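Local structure of msDPBB_sym2 protein (Synthetic construct, 7DWW) at residues A7-A12 with D81-M86; N20-D25 with V48-A53; V34-L39 with V52-E57. The protein is a computationally designed, internally repeated double-psi beta-barrel that reproduces the core fold of RNA polymerase and probably serves as a model of that fold. All blocks are in the same frame, centred on the assembly; numbering follows the deposited sequence.

Overall arrangement
Interactions 1 and 2 pair strands of the barrel sheet; interaction 3 docks the loop 34-39 on the end of one of them. Interaction 1 closes the longest loop of the three, joining the first barrel strand to the last, and interactions 2 and 3 are nested inside it. Interactions 2 and 3, centres 6 Å apart, share Val-52 and Ala-53: Ala-53 bonds to strand 21-24 and Val-52, on the opposite edge, to the turn 35-38. Arg-51 NH1 also reaches Gly-37 O, 3.0 Å away. Interactions 1 and 2, centres 10 Å apart, meet in the interior, where Ile-85 CG2 lies 4.2 Å from Met-24 SD. Interaction 3 stays about 5 Å from interaction 1 at the nearest atoms.

Interaction 1. Residues A7-A12 with D81-M86; sequences ARVALA and DLVEIM
Arg-8 lays its guanidinium flat against Leu-82, whose CD2 sits over the centre of the planar group, 3.5 Å above it. The same Leu-82 methyl is 3.3 Å from Arg-8 CG, and the bend of the arginine chain at chi3 (-119°) helps bring the guanidinium back over it; the two side chains meet at a slant. The polar end is held by Gly-80, whose carbonyl oxygen accepts a bond from Arg-8 NH1. On the other face of the sheet, Val-9 and Val-83 cross at about a right angle, with Val-9 CG2 3.6 Å from Val-83 CG1. Val-9 presents this methyl because it stands beside the backbone N, while CG1 is anti to that nitrogen (chi1 169°). These valines belong to the interior of the double-psi beta-barrel, where the pairing of 7-11 with 82-86 is antiparallel but the segment directions are splayed to 113°, as befits strongly coiled barrel strands. Val-65 and Met-72 pack close by, and Ile-85 CD1 extends to Ala-7 CB at 4.2 Å. Two nearly straight bonds pair Ala-7 with Val-83: Ala-7 N to Val-83 O is 3.0 Å, and Val-83 N to Ala-7 O is 2.9 Å. Beyond the non-hydrogen-bonded pair of Arg-8 and Leu-82, Val-9 N donates to Asp-81 O at 2.8 Å, while the Asp-81 carboxylate turns back to accept from Lys-78 N.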
loop_
_atom_site.group_PDB
_atom_site.type_symbol
_atom_site.label_atom_id
_atom_site.label_comp_id
_atom_site.label_asym_id
_atom_site.label_seq_id
_atom_site.Cartn_x
_atom_site.Cartn_y
_atom_site.Cartn_z
ATOM N N ALA A 7 -0.999 7.794 -1.366
ATOM C CA ALA A 7 0.353 7.329 -1.639
ATOM C C ALA A 7 0.473 7.013 -3.114
ATOM O O ALA A 7 -0.531 6.817 -3.809
ATOM C CB ALA A 7 0.710 6.097 -0.805
ATOM N N ARG A 8 1.709 7.011 -3.606
ATOM C CA ARG A 8 1.986 6.630 -4.977
ATOM C C ARG A 8 2.332 5.152 -5.044
ATOM O O ARG A 8 3.072 4.634 -4.201
ATOM C CB ARG A 8 3.140 7.433 -5.572
ATOM C CG ARG A 8 2.769 8.153 -6.843
ATOM C CD ARG A 8 3.879 9.085 -7.264
ATOM N NE ARG A 8 3.509 10.494 -7.317
ATOM C CZ ARG A 8 2.726 11.057 -8.235
ATOM N NH1 ARG A 8 2.195 10.323 -9.201
ATOM N NH2 ARG A 8 2.479 12.366 -8.188
ATOM N N VAL A 9 1.829 4.492 -6.079
ATOM C CA VAL A 9 1.970 3.049 -6.204
ATOM C C VAL A 9 3.389 2.743 -6.673
ATOM O O VAL A 9 3.889 3.378 -7.615
ATOM C CB VAL A 9 0.910 2.493 -7.172
ATOM C CG1 VAL A 9 1.181 1.027 -7.549
ATOM C CG2 VAL A 9 -0.490 2.699 -6.575
ATOM N N ALA A 10 4.052 1.807 -6.000
ATOM C CA ALA A 10 5.352 1.284 -6.391
ATOM C C ALA A 10 5.338 -0.238 -6.330
ATOM O O ALA A 10 4.506 -0.840 -5.668
ATOM C CB ALA A 10 6.481 1.809 -5.502
ATOM N N LEU A 11 6.264 -0.838 -7.054
ATOM C CA LEU A 11 6.304 -2.282 -7.226
ATOM C C LEU A 11 7.007 -2.958 -6.042
ATOM O O LEU A 11 8.102 -2.546 -5.645
ATOM C CB LEU A 11 6.997 -2.589 -8.548
ATOM C CG LEU A 11 7.165 -4.039 -8.980
ATOM C CD1 LEU A 11 5.794 -4.675 -9.140
ATOM C CD2 LEU A 11 7.946 -4.138 -10.277
ATOM N N ALA A 12 6.342 -3.951 -5.444
ATOM C CA ALA A 12 6.945 -4.721 -4.366
ATOM C C ALA A 12 8.247 -5.371 -4.822
ATOM O O ALA A 12 8.393 -5.782 -5.972
ATOM C CB ALA A 12 5.964 -5.800 -3.882
ATOM N N ASP A 81 0.837 5.579 -10.167
ATOM C CA ASP A 81 -0.509 6.081 -9.882
ATOM C C ASP A 81 -0.642 6.498 -8.425
ATOM O O ASP A 81 -0.015 5.923 -7.535
ATOM C CB ASP A 81 -1.557 5.012 -10.171
ATOM C CG ASP A 81 -1.746 4.758 -11.644
ATOM O OD1 ASP A 81 -1.464 5.674 -12.445
ATOM O OD2 ASP A 81 -2.227 3.652 -11.978
ATOM N N LEU A 82 -1.459 7.525 -8.182
ATOM C CA LEU A 82 -1.854 7.839 -6.813
ATOM C C LEU A 82 -3.040 6.964 -6.440
ATOM O O LEU A 82 -3.941 6.753 -7.262
ATOM C CB LEU A 82 -2.237 9.304 -6.652
ATOM C CG LEU A 82 -1.140 10.326 -6.965
ATOM C CD1 LEU A 82 -1.631 11.704 -6.653
ATOM C CD2 LEU A 82 0.079 10.019 -6.144
ATOM N N VAL A 83 -3.028 6.443 -5.204
ATOM C CA VAL A 83 -4.151 5.707 -4.629
ATOM C C VAL A 83 -4.446 6.305 -3.268
ATOM O O VAL A 83 -3.566 6.871 -2.613
ATOM C CB VAL A 83 -3.886 4.190 -4.477
ATOM C CG1 VAL A 83 -3.908 3.537 -5.843
ATOM C CG2 VAL A 83 -2.529 3.964 -3.810
ATOM N N GLU A 84 -5.693 6.141 -2.841
ATOM C CA GLU A 84 -6.101 6.416 -1.472
ATOM C C GLU A 84 -6.132 5.136 -0.661
ATOM O O GLU A 84 -6.668 4.117 -1.115
ATOM C CB GLU A 84 -7.482 7.063 -1.409
ATOM C CG GLU A 84 -7.986 7.238 -0.001
ATOM C CD GLU A 84 -9.280 8.002 0.042
ATOM O OE1 GLU A 84 -9.790 8.392 -1.033
ATOM O OE2 GLU A 84 -9.781 8.225 1.162
ATOM N N ILE A 85 -5.571 5.178 0.542
ATOM C CA ILE A 85 -5.511 4.003 1.413
ATOM C C ILE A 85 -6.278 4.343 2.665
ATOM O O ILE A 85 -6.012 5.376 3.306
ATOM C CB ILE A 85 -4.061 3.611 1.736
ATOM C CG1 ILE A 85 -3.304 3.421 0.437
ATOM C CG2 ILE A 85 -4.003 2.351 2.683
ATOM C CD1 ILE A 85 -1.850 3.098 0.593
ATOM N N MET A 86 -7.301 3.565 2.957
ATOM C CA MET A 86 -8.211 3.900 4.026
ATOM C C MET A 86 -8.360 2.728 4.976
ATOM O O MET A 86 -8.439 1.573 4.551
ATOM C CB MET A 86 -9.574 4.293 3.450
ATOM C CG MET A 86 -10.605 4.696 4.464
ATOM S SD MET A 86 -12.198 4.979 3.657
ATOM C CE MET A 86 -11.710 5.002 1.939
#

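Interaction 2. Residues N20-D25 with V48-A53; sequences NIVRMD and VIARVA
From Ile-21 to Arg-23, strand 21-24 runs parallel to Arg-51 to Ala-53 of strand 47-54, the axes of segments 21-24 and 48-53 inclined by 40°, and four backbone bonds join them: Arg-51 N to Asn-20 O, Val-22 N to Arg-51 O, Ala-53 N to Val-22 O and Met-24 N to Ala-53 O. On the outer face Ile-21 straddles its neighbours with two branches. Ile-21 CD1 comes to 3.5 Å from Arg-51 CB, and Ile-21 CG2, anti to the backbone N (chi1 -64° for CG1), meets Ala-53 CB, also at 3.5 Å. An alanine at Ile-21 would remove both branches and would probably open a gap beside the Arg-51 stem and leave Ala-53 CB with the Arg-23 guanidinium as its remaining neighbour across the contact. Ala-53 CB lies under that guanidinium, 3.5 Å from its plane and displaced toward the rim, so one small methyl serves both an aliphatic and a cationic neighbour. The barrel interior takes the opposite face. There Met-24 crosses Val-52 at a slant, Met-24 SD 3.7 Å from Val-52 CG1, while Val-22 CG1 rests 3.9 Å from Ala-50 CB. Val-65 and Leu-71 continue this apolar layer. At the Asn-20 end a water bridges the two segments, accepting from Asn-20 ND2 at 3.0 Å and donating to Ile-49 O. The chemistry is therefore divided by face: hydrocarbon and thioether inside; outside, Arg-23 lays its guanidinium over a methyl while Arg-51 carries its charged end away to Gly-37 O.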
loop_
_atom_site.group_PDB
_atom_site.type_symbol
_atom_site.label_atom_id
_atom_site.label_comp_id
_atom_site.label_asym_id
_atom_site.label_seq_id
_atom_site.Cartn_x
_atom_site.Cartn_y
_atom_site.Cartn_z
ATOM N N ASN A 20 -1.282 -10.326 -1.271
ATOM C CA ASN A 20 -2.249 -9.335 -0.795
ATOM C C ASN A 20 -1.689 -8.453 0.331
ATOM O O ASN A 20 -2.457 -7.839 1.085
ATOM C CB ASN A 20 -3.524 -10.048 -0.346
ATOM C CG ASN A 20 -3.312 -10.919 0.876
ATOM O OD1 ASN A 20 -2.261 -11.537 1.049
ATOM N ND2 ASN A 20 -4.322 -10.982 1.715
ATOM N N ILE A 21 -0.368 -8.368 0.460
ATOM C CA ILE A 21 0.274 -7.507 1.449
ATOM C C ILE A 21 0.782 -6.262 0.741
ATOM O O ILE A 21 1.507 -6.368 -0.256
ATOM C CB ILE A 21 1.439 -8.220 2.150
ATOM C CG1 ILE A 21 0.943 -9.412 2.962
ATOM C CG2 ILE A 21 2.271 -7.211 2.979
ATOM C CD1 ILE A 21 -0.268 -9.101 3.766
ATOM N N VAL A 22 0.416 -5.101 1.246
ATOM C CA VAL A 22 0.999 -3.854 0.768
ATOM C C VAL A 22 1.911 -3.320 1.860
ATOM O O VAL A 22 1.709 -3.574 3.047
ATOM C CB VAL A 22 -0.074 -2.826 0.361
ATOM C CG1 VAL A 22 -0.934 -3.392 -0.767
ATOM C CG2 VAL A 22 -0.925 -2.432 1.550
ATOM N N ARG A 23 2.940 -2.563 1.453
ATOM C CA ARG A 23 3.999 -2.162 2.359
ATOM C C ARG A 23 4.092 -0.640 2.374
ATOM O O ARG A 23 4.195 -0.011 1.319
ATOM C CB ARG A 23 5.340 -2.802 1.977
ATOM C CG ARG A 23 5.232 -4.354 1.874
ATOM C CD ARG A 23 6.603 -5.059 1.848
ATOM N NE ARG A 23 7.176 -5.166 3.186
ATOM C CZ ARG A 23 6.954 -6.183 4.014
ATOM N NH1 ARG A 23 6.189 -7.192 3.631
ATOM N NH2 ARG A 23 7.502 -6.190 5.222
ATOM N N MET A 24 4.013 -0.078 3.580
ATOM C CA MET A 24 3.976 1.354 3.859
ATOM C C MET A 24 4.989 1.659 4.951
ATOM O O MET A 24 5.216 0.832 5.835
ATOM C CB MET A 24 2.583 1.774 4.341
ATOM C CG MET A 24 1.469 1.521 3.347
ATOM S SD MET A 24 -0.145 1.724 4.150
ATOM C CE MET A 24 0.058 3.397 4.754
ATOM N N ASP A 25 5.592 2.848 4.904
ATOM C CA ASP A 25 6.590 3.178 5.923
ATOM C C ASP A 25 5.917 3.461 7.265
ATOM O O ASP A 25 4.712 3.764 7.353
ATOM C CB ASP A 25 7.449 4.381 5.502
ATOM C CG ASP A 25 6.660 5.669 5.478
ATOM O OD1 ASP A 25 6.033 5.987 4.447
ATOM O OD2 ASP A 25 6.602 6.328 6.532
ATOM N N VAL A 48 -9.899 -2.438 -3.721
ATOM C CA VAL A 48 -9.352 -3.730 -3.305
ATOM C C VAL A 48 -9.024 -3.596 -1.829
ATOM O O VAL A 48 -8.593 -2.529 -1.382
ATOM C CB VAL A 48 -8.091 -4.100 -4.129
ATOM C CG1 VAL A 48 -7.334 -5.216 -3.451
ATOM C CG2 VAL A 48 -8.451 -4.490 -5.549
ATOM N N ILE A 49 -9.205 -4.667 -1.069
ATOM C CA ILE A 49 -8.836 -4.685 0.339
ATOM C C ILE A 49 -7.620 -5.589 0.509
ATOM O O ILE A 49 -7.627 -6.739 0.059
ATOM C CB ILE A 49 -10.022 -5.126 1.213
ATOM C CG1 ILE A 49 -11.246 -4.251 0.896
ATOM C CG2 ILE A 49 -9.653 -5.003 2.693
ATOM C CD1 ILE A 49 -12.553 -4.708 1.521
ATOM N N ALA A 50 -6.600 -5.088 1.208
ATOM C CA ALA A 50 -5.317 -5.765 1.342
ATOM C C ALA A 50 -4.910 -5.700 2.802
ATOM O O ALA A 50 -5.552 -5.031 3.613
ATOM C CB ALA A 50 -4.260 -5.104 0.450
ATOM N N ARG A 51 -3.792 -6.313 3.148
ATOM C CA ARG A 51 -3.289 -6.206 4.531
ATOM C C ARG A 51 -1.998 -5.400 4.473
ATOM O O ARG A 51 -1.323 -5.480 3.479
ATOM C CB ARG A 51 -3.137 -7.576 5.190
ATOM C CG ARG A 51 -4.470 -8.268 5.404
ATOM C CD ARG A 51 -4.540 -9.305 6.511
ATOM N NE ARG A 51 -5.909 -9.743 6.673
ATOM C CZ ARG A 51 -6.706 -9.342 7.646
ATOM N NH1 ARG A 51 -6.258 -8.503 8.556
ATOM N NH2 ARG A 51 -7.940 -9.780 7.709
ATOM N N VAL A 52 -1.670 -4.700 5.545
ATOM C CA VAL A 52 -0.507 -3.775 5.562
ATOM C C VAL A 52 0.675 -4.366 6.320
ATOM O O VAL A 52 0.458 -4.977 7.343
ATOM C CB VAL A 52 -0.921 -2.433 6.191
ATOM C CG1 VAL A 52 0.157 -1.384 6.071
ATOM C CG2 VAL A 52 -2.190 -1.912 5.588
ATOM N N ALA A 53 1.876 -4.109 5.816
ATOM C CA ALA A 53 3.131 -4.509 6.477
ATOM C C ALA A 53 4.153 -3.379 6.349
ATOM O O ALA A 53 3.981 -2.534 5.506
ATOM C CB ALA A 53 3.644 -5.795 5.902
HETATM O O HOH W 1 -6.866 -9.720 0.792
#

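Interaction 3. Residues V34-L39 with V52-E57; sequences VKVGDL and VALAHE
A type II beta turn, Lys-35 to Asp-38, links helix 26-32 to strand 39-43 of the barrel and docks against the end of strand 47-54 through Val-52. Both backbone polar groups of that valine are used: Val-52 O accepts from Gly-37 N at 2.7 Å, and Val-52 N donates to Asp-38 O at 3.0 Å. The second bond is the more bent (145° at the hydrogen), while the first is close to straight. Gly-37 has a positive phi (98°), where a side chain would be jammed against the preceding carbonyl oxygen. Beyond Val-52, Val-36 crosses Leu-54 at about a right angle, Val-36 CG2 4.1 Å from Leu-54 CG. Deeper in, Val-34 CG2 reaches Val-52 CG1 more loosely at 4.4 Å, alongside Met-29 and Val-40. The Asp-38 carboxylate folds back over its own turn. Asp-38 OD2 receives Lys-35 N at 2.8 Å from above the carboxylate plane, and Asp-38 OD1 takes Lys-35 NZ at 2.9 Å through the syn lone pair. With one oxygen gripping the backbone and the other a salt bridge, the carboxylate is fixed in rotation, and its negative charge is probably largely balanced by the lysine.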
loop_
_atom_site.group_PDB
_atom_site.type_symbol
_atom_site.label_atom_id
_atom_site.label_comp_id
_atom_site.label_asym_id
_atom_site.label_seq_id
_atom_site.Cartn_x
_atom_site.Cartn_y
_atom_site.Cartn_z
ATOM N N VAL A 34 -2.862 2.598 11.398
ATOM C CA VAL A 34 -2.901 1.124 11.227
ATOM C C VAL A 34 -1.625 0.555 11.828
ATOM O O VAL A 34 -0.650 1.253 11.951
ATOM C CB VAL A 34 -3.005 0.692 9.755
ATOM C CG1 VAL A 34 -4.360 0.997 9.161
ATOM C CG2 VAL A 34 -1.893 1.292 8.938
ATOM N N LYS A 35 -1.719 -0.699 12.210
ATOM C CA LYS A 35 -0.566 -1.466 12.722
ATOM C C LYS A 35 -0.327 -2.616 11.741
ATOM O O LYS A 35 -1.190 -2.912 10.940
ATOM C CB LYS A 35 -0.861 -2.020 14.118
ATOM C CG LYS A 35 -1.966 -3.054 14.155
ATOM C CD LYS A 35 -2.346 -3.480 15.541
ATOM C CE LYS A 35 -3.477 -4.476 15.534
ATOM N NZ LYS A 35 -4.741 -3.838 15.133
ATOM N N VAL A 36 0.821 -3.262 11.863
ATOM C CA VAL A 36 1.156 -4.375 10.942
ATOM C C VAL A 36 0.057 -5.438 10.958
ATOM O O VAL A 36 -0.372 -5.816 12.028
ATOM C CB VAL A 36 2.535 -4.944 11.289
ATOM C CG1 VAL A 36 2.813 -6.233 10.550
ATOM C CG2 VAL A 36 3.608 -3.920 11.015
ATOM N N GLY A 37 -0.423 -5.810 9.777
ATOM C CA GLY A 37 -1.430 -6.872 9.648
ATOM C C GLY A 37 -2.852 -6.371 9.507
ATOM O O GLY A 37 -3.704 -7.169 9.216
ATOM N N ASP A 38 -3.079 -5.076 9.666
ATOM C CA ASP A 38 -4.449 -4.532 9.558
ATOM C C ASP A 38 -4.944 -4.571 8.115
ATOM O O ASP A 38 -4.153 -4.542 7.208
ATOM C CB ASP A 38 -4.484 -3.072 10.014
ATOM C CG ASP A 38 -4.566 -2.843 11.509
ATOM O OD1 ASP A 38 -4.910 -3.768 12.210
ATOM O OD2 ASP A 38 -4.271 -1.740 11.937
ATOM N N LEU A 39 -6.249 -4.673 7.948
ATOM C CA LEU A 39 -6.866 -4.536 6.627
ATOM C C LEU A 39 -6.974 -3.061 6.262
ATOM O O LEU A 39 -7.298 -2.224 7.117
ATOM C CB LEU A 39 -8.264 -5.139 6.603
ATOM C CG LEU A 39 -8.486 -6.644 6.607
ATOM C CD1 LEU A 39 -9.953 -6.830 6.646
ATOM C CD2 LEU A 39 -7.893 -7.282 5.358
ATOM N N VAL A 52 -1.670 -4.700 5.545
ATOM C CA VAL A 52 -0.507 -3.775 5.562
ATOM C C VAL A 52 0.675 -4.366 6.320
ATOM O O VAL A 52 0.458 -4.977 7.343
ATOM C CB VAL A 52 -0.921 -2.433 6.191
ATOM C CG1 VAL A 52 0.157 -1.384 6.071
ATOM C CG2 VAL A 52 -2.190 -1.912 5.588
ATOM N N ALA A 53 1.876 -4.109 5.816
ATOM C CA ALA A 53 3.131 -4.509 6.477
ATOM C C ALA A 53 4.153 -3.379 6.349
ATOM O O ALA A 53 3.981 -2.534 5.506
ATOM C CB ALA A 53 3.644 -5.795 5.902
ATOM N N LEU A 54 5.176 -3.394 7.179
ATOM C CA LEU A 54 6.173 -2.306 7.189
ATOM C C LEU A 54 6.985 -2.266 5.902
ATOM O O LEU A 54 7.442 -3.301 5.455
ATOM C CB LEU A 54 7.095 -2.468 8.393
ATOM C CG LEU A 54 6.686 -1.654 9.606
ATOM C CD1 LEU A 54 7.578 -1.956 10.792
ATOM C CD2 LEU A 54 6.703 -0.177 9.277
ATOM N N ALA A 55 7.195 -1.048 5.406
ATOM C CA ALA A 55 8.020 -0.750 4.224
ATOM C C ALA A 55 9.447 -1.159 4.547
ATOM O O ALA A 55 9.828 -1.051 5.698
ATOM C CB ALA A 55 7.961 0.719 3.947
ATOM N N HIS A 56 10.343 -1.189 3.562
ATOM C CA HIS A 56 11.777 -1.553 3.758
ATOM C C HIS A 56 12.664 -0.550 4.516
ATOM O O HIS A 56 13.887 -0.815 4.533
ATOM C CB HIS A 56 12.405 -2.066 2.462
ATOM C CG HIS A 56 11.822 -3.368 2.041
ATOM N ND1 HIS A 56 12.026 -4.520 2.743
ATOM C CD2 HIS A 56 10.998 -3.689 1.027
ATOM C CE1 HIS A 56 11.391 -5.502 2.154
ATOM N NE2 HIS A 56 10.745 -5.021 1.112
ATOM N N GLU A 57 12.085 0.499 5.121
ATOM C CA GLU A 57 12.744 1.491 6.052
ATOM C C GLU A 57 13.059 2.850 5.413
ATOM O O GLU A 57 12.806 3.887 6.042
ATOM C CB GLU A 57 13.874 0.983 6.974
ATOM C CG GLU A 57 13.459 0.218 8.241
ATOM C CD GLU A 57 14.533 -0.192 9.247
ATOM O OE1 GLU A 57 14.819 0.597 10.163
ATOM O OE2 GLU A 57 15.075 -1.304 9.125
#